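Local structure of tryptophan decarboxylase 1 (Oryza sativa subsp. japonica, 6KHO) at residues 135-146 with 382-393; 179-190 with 261-269. The protein catalyses the pyridoxal-phosphate-dependent decarboxylation of tryptophan to tryptamine and of 5-hydroxytryptophan to serotonin, and works as a homodimer. All blocks are in the same frame, centred on the assembly; numbering follows the deposited sequence.

Contact 1: 135-146 with 382-393; sequences ATEMEVLALDWL and RRFRGLKLWMVM
Arg382 and Glu139 meet end-on from opposite directions in a two-pronged salt bridge. NH1 of Arg382 bonds OE1 of Glu139 at 2.8 Å, and NH2 of Arg382 bonds OE2 of Glu139 at 2.9 Å. The fit is not coplanar, because the carboxylate and guanidinium planes are turned 46° apart. OE2 uses its syn lone pair; NH1 reaches OE1 on the syn side but well out of the carboxylate plane. OE2 also accepts from the backbone N of Ile171, and NE of Arg382 bonds Gln377, which should restrict the rotation of both groups. One water donates to OE1 of Glu139 and to Arg383 O. Another donates to Ala135 O and accepts from Gly386 N.

The axes of 135-146 and 386-393 approach to 8.5 Å and cross at 44°; the segments lie on helices 133-149 and 386-420. Gly386 lies at the close point, its CA 4.1 Å from Glu139 CA. One turn after Glu139, Ala142 is a knob in the hole formed by Gly386, Leu389, Trp390 and Met393. This buried helix pair belongs to the large cofactor-binding domain of a fold-type I PLP enzyme, and the second subunit packs on Met138, Trp145 and Trp390.

Met138 crosses Trp390 at about a right angle. Its chain bends at chi2 and chi3, which lays CE over the middle of one indole face, 3.5 Å from the centroid of the five-membered ring. Phe384 offers one ring face to Ala135 CA and the opposite face to Leu387 CB, with Met138 CB at its edge. Trp145 runs beside Trp390 and points the same way, the ring planes oblique at 48°. Met393 CB touches the edge of the Trp145 ring, and its bent chain carries CE to 3.5 Å from Ala142 O.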
loop_
_atom_site.group_PDB
_atom_site.type_symbol
_atom_site.label_atom_id
_atom_site.label_comp_id
_atom_site.label_asym_id
_atom_site.label_seq_id
_atom_site.Cartn_x
_atom_site.Cartn_y
_atom_site.Cartn_z
ATOM N N ALA A 135 -2.316 13.518 10.879
ATOM C CA ALA A 135 -2.086 12.695 9.690
ATOM C C ALA A 135 -3.285 12.722 8.757
ATOM O O ALA A 135 -3.132 12.787 7.527
ATOM C CB ALA A 135 -1.762 11.254 10.099
ATOM N N THR A 136 -4.488 12.673 9.322
ATOM C CA THR A 136 -5.693 12.690 8.503
ATOM C C THR A 136 -6.003 14.093 8.003
ATOM O O THR A 136 -6.335 14.275 6.828
ATOM C CB THR A 136 -6.855 12.118 9.313
ATOM O OG1 THR A 136 -6.644 10.704 9.489
ATOM C CG2 THR A 136 -8.214 12.394 8.623
ATOM N N GLU A 137 -5.868 15.100 8.871
ATOM C CA GLU A 137 -6.171 16.461 8.445
ATOM C C GLU A 137 -5.164 16.971 7.422
ATOM O O GLU A 137 -5.535 17.742 6.537
ATOM C CB GLU A 137 -6.236 17.388 9.663
ATOM C CG GLU A 137 -7.362 16.972 10.618
ATOM C CD GLU A 137 -8.008 18.131 11.379
ATOM O OE1 GLU A 137 -7.714 19.312 11.089
ATOM O OE2 GLU A 137 -8.812 17.839 12.285
ATOM N N MET A 138 -3.895 16.572 7.525
ATOM C CA MET A 138 -2.943 16.985 6.496
ATOM C C MET A 138 -3.195 16.263 5.184
ATOM O O MET A 138 -2.982 16.832 4.108
ATOM C CB MET A 138 -1.507 16.742 6.944
ATOM C CG MET A 138 -0.483 17.135 5.870
ATOM S SD MET A 138 1.090 17.712 6.550
ATOM C CE MET A 138 0.677 19.449 6.861
ATOM N N GLU A 139 -3.594 14.997 5.244
ATOM C CA GLU A 139 -3.964 14.315 4.010
ATOM C C GLU A 139 -5.120 15.033 3.328
ATOM O O GLU A 139 -5.100 15.250 2.108
ATOM C CB GLU A 139 -4.327 12.863 4.295
ATOM C CG GLU A 139 -4.723 12.091 3.041
ATOM C CD GLU A 139 -4.559 10.588 3.210
ATOM O OE1 GLU A 139 -3.696 10.158 4.027
ATOM O OE2 GLU A 139 -5.318 9.841 2.550
ATOM N N VAL A 140 -6.137 15.419 4.100
ATOM C CA VAL A 140 -7.258 16.158 3.518
ATOM C C VAL A 140 -6.778 17.488 2.939
ATOM O O VAL A 140 -7.182 17.890 1.847
ATOM C CB VAL A 140 -8.362 16.357 4.573
ATOM C CG1 VAL A 140 -9.405 17.339 4.054
ATOM C CG2 VAL A 140 -9.010 15.001 4.912
ATOM N N LEU A 141 -5.894 18.185 3.654
ATOM C CA LEU A 141 -5.419 19.476 3.164
ATOM C C LEU A 141 -4.595 19.320 1.890
ATOM O O LEU A 141 -4.763 20.092 0.939
ATOM C CB LEU A 141 -4.605 20.179 4.257
ATOM C CG LEU A 141 -3.971 21.533 3.928
ATOM C CD1 LEU A 141 -5.043 22.581 3.795
ATOM C CD2 LEU A 141 -3.009 21.933 5.028
ATOM N N ALA A 142 -3.698 18.327 1.849
ATOM C CA ALA A 142 -2.903 18.101 0.643
ATOM C C ALA A 142 -3.796 17.757 -0.545
ATOM O O ALA A 142 -3.574 18.238 -1.661
ATOM C CB ALA A 142 -1.874 16.983 0.873
ATOM N N LEU A 143 -4.810 16.927 -0.324
ATOM C CA LEU A 143 -5.732 16.604 -1.411
ATOM C C LEU A 143 -6.445 17.851 -1.914
ATOM O O LEU A 143 -6.614 18.041 -3.126
ATOM C CB LEU A 143 -6.748 15.568 -0.940
ATOM C CG LEU A 143 -6.210 14.145 -0.811
ATOM C CD1 LEU A 143 -7.103 13.329 0.110
ATOM C CD2 LEU A 143 -6.091 13.508 -2.211
ATOM N N ASP A 144 -6.885 18.700 -0.990
ATOM C CA ASP A 144 -7.568 19.933 -1.360
ATOM C C ASP A 144 -6.651 20.865 -2.145
ATOM O O ASP A 144 -7.066 21.447 -3.153
ATOM C CB ASP A 144 -8.089 20.619 -0.104
ATOM C CG ASP A 144 -9.140 21.648 -0.414
ATOM O OD1 ASP A 144 -8.780 22.819 -0.669
ATOM O OD2 ASP A 144 -10.322 21.271 -0.435
ATOM N N TRP A 145 -5.407 21.045 -1.678
ATOM C CA TRP A 145 -4.453 21.872 -2.410
ATOM C C TRP A 145 -4.248 21.352 -3.826
ATOM O O TRP A 145 -4.221 22.132 -4.782
ATOM C CB TRP A 145 -3.102 21.906 -1.693
ATOM C CG TRP A 145 -2.989 22.799 -0.497
ATOM C CD1 TRP A 145 -3.999 23.382 0.222
ATOM C CD2 TRP A 145 -1.764 23.190 0.139
ATOM N NE1 TRP A 145 -3.469 24.114 1.266
ATOM C CE2 TRP A 145 -2.101 24.014 1.230
ATOM C CE3 TRP A 145 -0.416 22.925 -0.118
ATOM C CZ2 TRP A 145 -1.129 24.575 2.068
ATOM C CZ3 TRP A 145 0.545 23.483 0.706
ATOM C CH2 TRP A 145 0.182 24.296 1.791
ATOM N N LEU A 146 -4.036 20.040 -3.971
ATOM C CA LEU A 146 -3.836 19.465 -5.305
ATOM C C LEU A 146 -5.080 19.635 -6.178
ATOM O O LEU A 146 -4.977 19.924 -7.381
ATOM C CB LEU A 146 -3.470 17.982 -5.186
ATOM C CG LEU A 146 -3.331 17.214 -6.511
ATOM C CD1 LEU A 146 -2.245 17.841 -7.406
ATOM C CD2 LEU A 146 -3.017 15.742 -6.229
ATOM N N ARG A 382 -2.533 2.569 7.775
ATOM C CA ARG A 382 -2.043 3.378 6.664
ATOM C C ARG A 382 -0.946 4.309 7.164
ATOM O O ARG A 382 -1.007 4.786 8.300
ATOM C CB ARG A 382 -3.177 4.197 6.016
ATOM C CG ARG A 382 -3.959 5.100 6.992
ATOM C CD ARG A 382 -5.386 5.390 6.498
ATOM N NE ARG A 382 -5.414 5.652 5.064
ATOM C CZ ARG A 382 -5.098 6.822 4.518
ATOM N NH1 ARG A 382 -4.749 7.841 5.297
ATOM N NH2 ARG A 382 -5.140 6.975 3.202
ATOM N N ARG A 383 0.043 4.554 6.298
ATOM C CA ARG A 383 1.121 5.510 6.508
ATOM C C ARG A 383 0.609 6.944 6.394
ATOM O O ARG A 383 -0.426 7.223 5.789
ATOM C CB ARG A 383 2.230 5.334 5.459
ATOM C CG ARG A 383 3.146 4.154 5.667
ATOM C CD ARG A 383 4.192 4.082 4.536
ATOM N NE ARG A 383 4.935 5.334 4.390
ATOM C CZ ARG A 383 6.033 5.638 5.063
ATOM N NH1 ARG A 383 6.550 4.781 5.951
ATOM N NH2 ARG A 383 6.624 6.804 4.842
ATOM N N PHE A 384 1.394 7.862 6.958
ATOM C CA PHE A 384 1.194 9.308 6.838
ATOM C C PHE A 384 1.735 9.782 5.481
ATOM O O PHE A 384 2.771 10.442 5.381
ATOM C CB PHE A 384 1.895 9.982 8.016
ATOM C CG PHE A 384 1.631 11.464 8.158
ATOM C CD1 PHE A 384 0.788 12.147 7.289
ATOM C CD2 PHE A 384 2.256 12.169 9.175
ATOM C CE1 PHE A 384 0.570 13.505 7.440
ATOM C CE2 PHE A 384 2.045 13.528 9.335
ATOM C CZ PHE A 384 1.208 14.197 8.465
ATOM N N ARG A 385 1.013 9.418 4.411
ATOM C CA ARG A 385 1.426 9.796 3.056
ATOM C C ARG A 385 1.156 11.252 2.741
ATOM O O ARG A 385 1.765 11.792 1.813
ATOM C CB ARG A 385 0.710 8.965 1.989
ATOM C CG ARG A 385 0.924 7.484 2.094
ATOM C CD ARG A 385 0.623 6.747 0.770
ATOM N NE ARG A 385 1.466 5.569 0.801
ATOM C CZ ARG A 385 1.074 4.391 1.264
ATOM N NH1 ARG A 385 -0.194 4.225 1.640
ATOM N NH2 ARG A 385 1.949 3.381 1.324
ATOM N N GLY A 386 0.239 11.887 3.465
ATOM C CA GLY A 386 -0.046 13.286 3.202
ATOM C C GLY A 386 1.157 14.183 3.405
ATOM O O GLY A 386 1.266 15.223 2.757
ATOM N N LEU A 387 2.089 13.778 4.275
ATOM C CA LEU A 387 3.187 14.661 4.644
ATOM C C LEU A 387 4.074 14.974 3.441
ATOM O O LEU A 387 4.383 16.145 3.176
ATOM C CB LEU A 387 3.999 14.038 5.784
ATOM C CG LEU A 387 5.099 14.929 6.370
ATOM C CD1 LEU A 387 4.507 16.218 6.930
ATOM C CD2 LEU A 387 5.867 14.191 7.459
ATOM N N LYS A 388 4.495 13.947 2.695
ATOM C CA LYS A 388 5.413 14.212 1.588
ATOM C C LYS A 388 4.733 15.016 0.489
ATOM O O LYS A 388 5.362 15.885 -0.126
ATOM C CB LYS A 388 5.987 12.908 1.028
ATOM C CG LYS A 388 4.970 11.976 0.381
ATOM C CD LYS A 388 5.655 10.697 -0.087
ATOM C CE LYS A 388 4.643 9.580 -0.321
ATOM N NZ LYS A 388 5.326 8.321 -0.766
ATOM N N LEU A 389 3.442 14.758 0.238
ATOM C CA LEU A 389 2.738 15.518 -0.793
ATOM C C LEU A 389 2.598 16.990 -0.397
ATOM O O LEU A 389 2.813 17.886 -1.225
ATOM C CB LEU A 389 1.366 14.896 -1.056
ATOM C CG LEU A 389 0.607 15.515 -2.225
ATOM C CD1 LEU A 389 1.492 15.610 -3.472
ATOM C CD2 LEU A 389 -0.697 14.731 -2.509
ATOM N N TRP A 390 2.250 17.256 0.865
ATOM C CA TRP A 390 2.200 18.639 1.344
ATOM C C TRP A 390 3.581 19.294 1.289
ATOM O O TRP A 390 3.715 20.452 0.877
ATOM C CB TRP A 390 1.637 18.677 2.766
ATOM C CG TRP A 390 1.831 19.996 3.459
ATOM C CD1 TRP A 390 1.123 21.146 3.249
ATOM C CD2 TRP A 390 2.813 20.303 4.463
ATOM N NE1 TRP A 390 1.610 22.153 4.056
ATOM C CE2 TRP A 390 2.648 21.663 4.808
ATOM C CE3 TRP A 390 3.827 19.564 5.087
ATOM C CZ2 TRP A 390 3.439 22.295 5.774
ATOM C CZ3 TRP A 390 4.613 20.193 6.061
ATOM C CH2 TRP A 390 4.411 21.550 6.388
ATOM N N MET A 391 4.625 18.562 1.673
ATOM C CA MET A 391 5.964 19.155 1.679
ATOM C C MET A 391 6.413 19.553 0.277
ATOM O O MET A 391 7.111 20.561 0.103
ATOM C CB MET A 391 6.953 18.182 2.293
ATOM C CG MET A 391 6.913 18.179 3.805
ATOM S SD MET A 391 8.468 17.553 4.462
ATOM C CE MET A 391 8.196 17.845 6.208
ATOM N N VAL A 392 6.045 18.764 -0.730
ATOM C CA VAL A 392 6.394 19.104 -2.108
ATOM C C VAL A 392 5.713 20.408 -2.519
ATOM O O VAL A 392 6.359 21.329 -3.040
ATOM C CB VAL A 392 6.021 17.943 -3.054
ATOM C CG1 VAL A 392 5.979 18.421 -4.504
ATOM C CG2 VAL A 392 7.007 16.795 -2.886
ATOM N N MET A 393 4.400 20.504 -2.293
ATOM C CA MET A 393 3.673 21.716 -2.664
ATOM C C MET A 393 4.095 22.910 -1.812
ATOM O O MET A 393 4.254 24.022 -2.332
ATOM C CB MET A 393 2.162 21.494 -2.541
ATOM C CG MET A 393 1.544 20.681 -3.681
ATOM S SD MET A 393 -0.233 20.362 -3.486
ATOM C CE MET A 393 -0.265 19.361 -1.990
HETATM O O HOH W 1 -1.744 10.932 5.472
HETATM O O HOH W 2 -4.862 8.732 8.091
HETATM O O HOH W 3 -1.969 7.897 3.591
#

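Contact 2: 179-190 with 261-269; sequences MLVTLVAARDAA and LVPTYVCAT
Tyr265 lies flat under Leu183 and reaches along helix 175-194 to Thr182. Leu183 CD2 sits over the middle of the ring, 3.5 Å from its centroid and 10° off the normal, a close CH-pi contact. Ala186 CB meets the ring edge, 3.7 Å from Tyr265 CD2. The ring of Trp294, on the adjacent strand 294-298, meets that of Tyr265 with the two planes nearly parallel. CB of Tyr265 points toward the helix, and chi1 of -177° sets CG anti to the backbone N, beside the carbonyl carbon.

The two ends of the contact are looser. Met179 CE only approaches Cys267 SG, at 4.1 Å. At the other end Ala190 CB stays 4.3 Å from Val262 CG1, while a water donates to both Ala186 O and Thr264 O and bridges helix and strand.

The helix runs nearly antiparallel to the strand, at 162°, and packs on the central mixed sheet of the PLP-binding fold. In this mostly apolar interface, Tyr265 OH donates to Thr182 OG1 at 2.7 Å. That bond gives the buried phenol proton an acceptor and would hold the end of the ring against the helix; its tilt is probably set by the packing of Leu183, Ala186 and Trp294.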
loop_
_atom_site.group_PDB
_atom_site.type_symbol
_atom_site.label_atom_id
_atom_site.label_comp_id
_atom_site.label_asym_id
_atom_site.label_seq_id
_atom_site.Cartn_x
_atom_site.Cartn_y
_atom_site.Cartn_z
ATOM N N MET A 179 -9.086 1.994 -8.619
ATOM C CA MET A 179 -10.035 1.330 -9.498
ATOM C C MET A 179 -10.871 0.328 -8.726
ATOM O O MET A 179 -12.089 0.245 -8.921
ATOM C CB MET A 179 -9.296 0.633 -10.638
ATOM C CG MET A 179 -8.795 1.581 -11.692
ATOM S SD MET A 179 -7.611 0.773 -12.781
ATOM C CE MET A 179 -7.343 2.075 -13.984
ATOM N N LEU A 180 -10.236 -0.442 -7.846
ATOM C CA LEU A 180 -10.947 -1.514 -7.153
ATOM C C LEU A 180 -12.048 -0.955 -6.254
ATOM O O LEU A 180 -13.172 -1.473 -6.231
ATOM C CB LEU A 180 -9.968 -2.353 -6.337
ATOM C CG LEU A 180 -10.554 -3.409 -5.389
ATOM C CD1 LEU A 180 -11.468 -4.392 -6.142
ATOM C CD2 LEU A 180 -9.453 -4.177 -4.696
ATOM N N VAL A 181 -11.744 0.098 -5.494
ATOM C CA VAL A 181 -12.747 0.560 -4.541
ATOM C C VAL A 181 -13.906 1.240 -5.273
ATOM O O VAL A 181 -15.060 1.127 -4.846
ATOM C CB VAL A 181 -12.115 1.463 -3.458
ATOM C CG1 VAL A 181 -11.022 0.707 -2.675
ATOM C CG2 VAL A 181 -11.561 2.773 -4.033
ATOM N N THR A 182 -13.644 1.936 -6.381
ATOM C CA THR A 182 -14.763 2.529 -7.111
ATOM C C THR A 182 -15.556 1.474 -7.874
ATOM O O THR A 182 -16.776 1.611 -8.021
ATOM C CB THR A 182 -14.297 3.629 -8.072
ATOM O OG1 THR A 182 -13.320 3.119 -8.998
ATOM C CG2 THR A 182 -13.723 4.812 -7.291
ATOM N N LEU A 183 -14.889 0.429 -8.376
ATOM C CA LEU A 183 -15.618 -0.690 -8.970
ATOM C C LEU A 183 -16.524 -1.356 -7.946
ATOM O O LEU A 183 -17.640 -1.777 -8.277
ATOM C CB LEU A 183 -14.653 -1.726 -9.547
ATOM C CG LEU A 183 -14.073 -1.445 -10.922
ATOM C CD1 LEU A 183 -12.773 -2.234 -11.087
ATOM C CD2 LEU A 183 -15.101 -1.847 -11.981
ATOM N N VAL A 184 -16.055 -1.482 -6.704
ATOM C CA VAL A 184 -16.868 -2.122 -5.679
ATOM C C VAL A 184 -18.079 -1.256 -5.353
ATOM O O VAL A 184 -19.197 -1.762 -5.219
ATOM C CB VAL A 184 -16.023 -2.424 -4.433
ATOM C CG1 VAL A 184 -16.926 -2.683 -3.227
ATOM C CG2 VAL A 184 -15.141 -3.648 -4.698
ATOM N N ALA A 185 -17.890 0.060 -5.268
ATOM C CA ALA A 185 -19.030 0.940 -5.018
ATOM C C ALA A 185 -20.045 0.865 -6.159
ATOM O O ALA A 185 -21.256 0.757 -5.925
ATOM C CB ALA A 185 -18.544 2.373 -4.801
ATOM N N ALA A 186 -19.567 0.899 -7.406
ATOM C CA ALA A 186 -20.479 0.814 -8.547
ATOM C C ALA A 186 -21.184 -0.533 -8.580
ATOM O O ALA A 186 -22.398 -0.605 -8.816
ATOM C CB ALA A 186 -19.724 1.058 -9.854
ATOM N N ARG A 187 -20.429 -1.613 -8.343
ATOM C CA ARG A 187 -20.999 -2.955 -8.276
ATOM C C ARG A 187 -22.123 -3.039 -7.250
ATOM O O ARG A 187 -23.218 -3.541 -7.542
ATOM C CB ARG A 187 -19.901 -3.967 -7.938
ATOM C CG ARG A 187 -20.379 -5.431 -7.859
ATOM C CD ARG A 187 -19.369 -6.317 -7.106
ATOM N NE ARG A 187 -19.374 -6.041 -5.666
ATOM C CZ ARG A 187 -18.470 -6.489 -4.796
ATOM N NH1 ARG A 187 -17.450 -7.247 -5.203
ATOM N NH2 ARG A 187 -18.582 -6.167 -3.512
ATOM N N ASP A 188 -21.867 -2.554 -6.035
ATOM C CA ASP A 188 -22.856 -2.714 -4.975
ATOM C C ASP A 188 -24.130 -1.938 -5.300
ATOM O O ASP A 188 -25.240 -2.421 -5.041
ATOM C CB ASP A 188 -22.255 -2.290 -3.630
ATOM C CG ASP A 188 -21.197 -3.294 -3.125
ATOM O OD1 ASP A 188 -21.091 -4.391 -3.734
ATOM O OD2 ASP A 188 -20.483 -2.998 -2.128
ATOM N N ALA A 189 -23.987 -0.755 -5.905
ATOM C CA ALA A 189 -25.151 0.040 -6.271
ATOM C C ALA A 189 -25.945 -0.630 -7.386
ATOM O O ALA A 189 -27.184 -0.636 -7.355
ATOM C CB ALA A 189 -24.713 1.445 -6.687
ATOM N N ALA A 190 -25.252 -1.207 -8.372
ATOM C CA ALA A 190 -25.935 -1.866 -9.481
ATOM C C ALA A 190 -26.707 -3.093 -9.004
ATOM O O ALA A 190 -27.865 -3.301 -9.392
ATOM C CB ALA A 190 -24.923 -2.249 -10.568
ATOM N N LEU A 261 -28.316 -7.361 -19.735
ATOM C CA LEU A 261 -27.203 -7.098 -18.826
ATOM C C LEU A 261 -27.330 -5.699 -18.226
ATOM O O LEU A 261 -28.053 -4.844 -18.743
ATOM C CB LEU A 261 -25.867 -7.226 -19.555
ATOM C CG LEU A 261 -25.603 -8.580 -20.215
ATOM C CD1 LEU A 261 -24.304 -8.543 -21.006
ATOM C CD2 LEU A 261 -25.575 -9.676 -19.157
ATOM N N VAL A 262 -26.596 -5.462 -17.138
ATOM C CA VAL A 262 -26.626 -4.170 -16.453
ATOM C C VAL A 262 -25.296 -3.448 -16.642
ATOM O O VAL A 262 -24.301 -3.813 -15.988
ATOM C CB VAL A 262 -26.926 -4.342 -14.957
ATOM C CG1 VAL A 262 -27.018 -2.986 -14.276
ATOM C CG2 VAL A 262 -28.194 -5.172 -14.747
ATOM N N PRO A 263 -25.226 -2.439 -17.513
ATOM C CA PRO A 263 -23.991 -1.653 -17.634
ATOM C C PRO A 263 -23.726 -0.909 -16.337
ATOM O O PRO A 263 -24.583 -0.180 -15.834
ATOM C CB PRO A 263 -24.284 -0.691 -18.791
ATOM C CG PRO A 263 -25.441 -1.318 -19.520
ATOM C CD PRO A 263 -26.251 -2.002 -18.477
ATOM N N THR A 264 -22.522 -1.098 -15.805
ATOM C CA THR A 264 -22.244 -0.784 -14.412
ATOM C C THR A 264 -21.164 0.272 -14.218
ATOM O O THR A 264 -21.279 1.081 -13.293
ATOM C CB THR A 264 -21.863 -2.076 -13.663
ATOM O OG1 THR A 264 -23.009 -2.945 -13.595
ATOM C CG2 THR A 264 -21.358 -1.790 -12.243
ATOM N N TYR A 265 -20.163 0.335 -15.096
ATOM C CA TYR A 265 -18.946 1.095 -14.816
ATOM C C TYR A 265 -18.176 1.268 -16.115
ATOM O O TYR A 265 -18.040 0.315 -16.888
ATOM C CB TYR A 265 -18.108 0.356 -13.766
ATOM C CG TYR A 265 -16.823 1.015 -13.260
ATOM C CD1 TYR A 265 -15.702 1.147 -14.069
ATOM C CD2 TYR A 265 -16.724 1.418 -11.930
ATOM C CE1 TYR A 265 -14.513 1.716 -13.559
ATOM C CE2 TYR A 265 -15.550 1.978 -11.412
ATOM C CZ TYR A 265 -14.456 2.128 -12.229
ATOM O OH TYR A 265 -13.289 2.650 -11.685
ATOM N N VAL A 266 -17.693 2.486 -16.354
ATOM C CA VAL A 266 -16.845 2.802 -17.501
ATOM C C VAL A 266 -15.552 3.441 -16.992
ATOM O O VAL A 266 -15.594 4.353 -16.162
ATOM C CB VAL A 266 -17.550 3.760 -18.486
ATOM C CG1 VAL A 266 -16.650 4.069 -19.660
ATOM C CG2 VAL A 266 -18.906 3.188 -18.977
ATOM N N CYS A 267 -14.407 2.992 -17.510
ATOM C CA CYS A 267 -13.125 3.637 -17.231
ATOM C C CYS A 267 -12.675 4.425 -18.453
ATOM O O CYS A 267 -12.494 3.852 -19.530
ATOM C CB CYS A 267 -12.053 2.616 -16.842
ATOM S SG CYS A 267 -10.493 3.397 -16.253
ATOM N N ALA A 268 -12.505 5.730 -18.292
ATOM C CA ALA A 268 -11.904 6.585 -19.308
ATOM C C ALA A 268 -10.489 6.939 -18.876
ATOM O O ALA A 268 -10.250 7.212 -17.696
ATOM C CB ALA A 268 -12.714 7.866 -19.507
ATOM N N THR A 269 -9.547 6.927 -19.817
ATOM C CA THR A 269 -8.149 7.208 -19.504
ATOM C C THR A 269 -7.700 8.493 -20.185
ATOM O O THR A 269 -7.890 8.660 -21.396
ATOM C CB THR A 269 -7.235 6.051 -19.929
ATOM O OG1 THR A 269 -7.622 4.860 -19.242
ATOM C CG2 THR A 269 -5.755 6.363 -19.574
HETATM O O HOH W 4 -23.213 1.545 -11.031
#

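How the contacts relate
Contact 2 is nested in the chain loop that contact 1 closes. The two do not touch: their centres are 27 Å apart and their nearest atoms about 10 Å. Both reach the cofactor region from their ends. In contact 1 the Arg382 side chain lies about 8 Å from a bound PLP and follows the PLP-binding residues Val380 and Gly381. In contact 2 the Met179 side chain comes within about 5 Å of a bound PLP and of His214, a serotonin-binding residue. Both contacts also meet the second subunit. All four segments belong to the conserved pyridoxal-dependent decarboxylase region, residues 59-441.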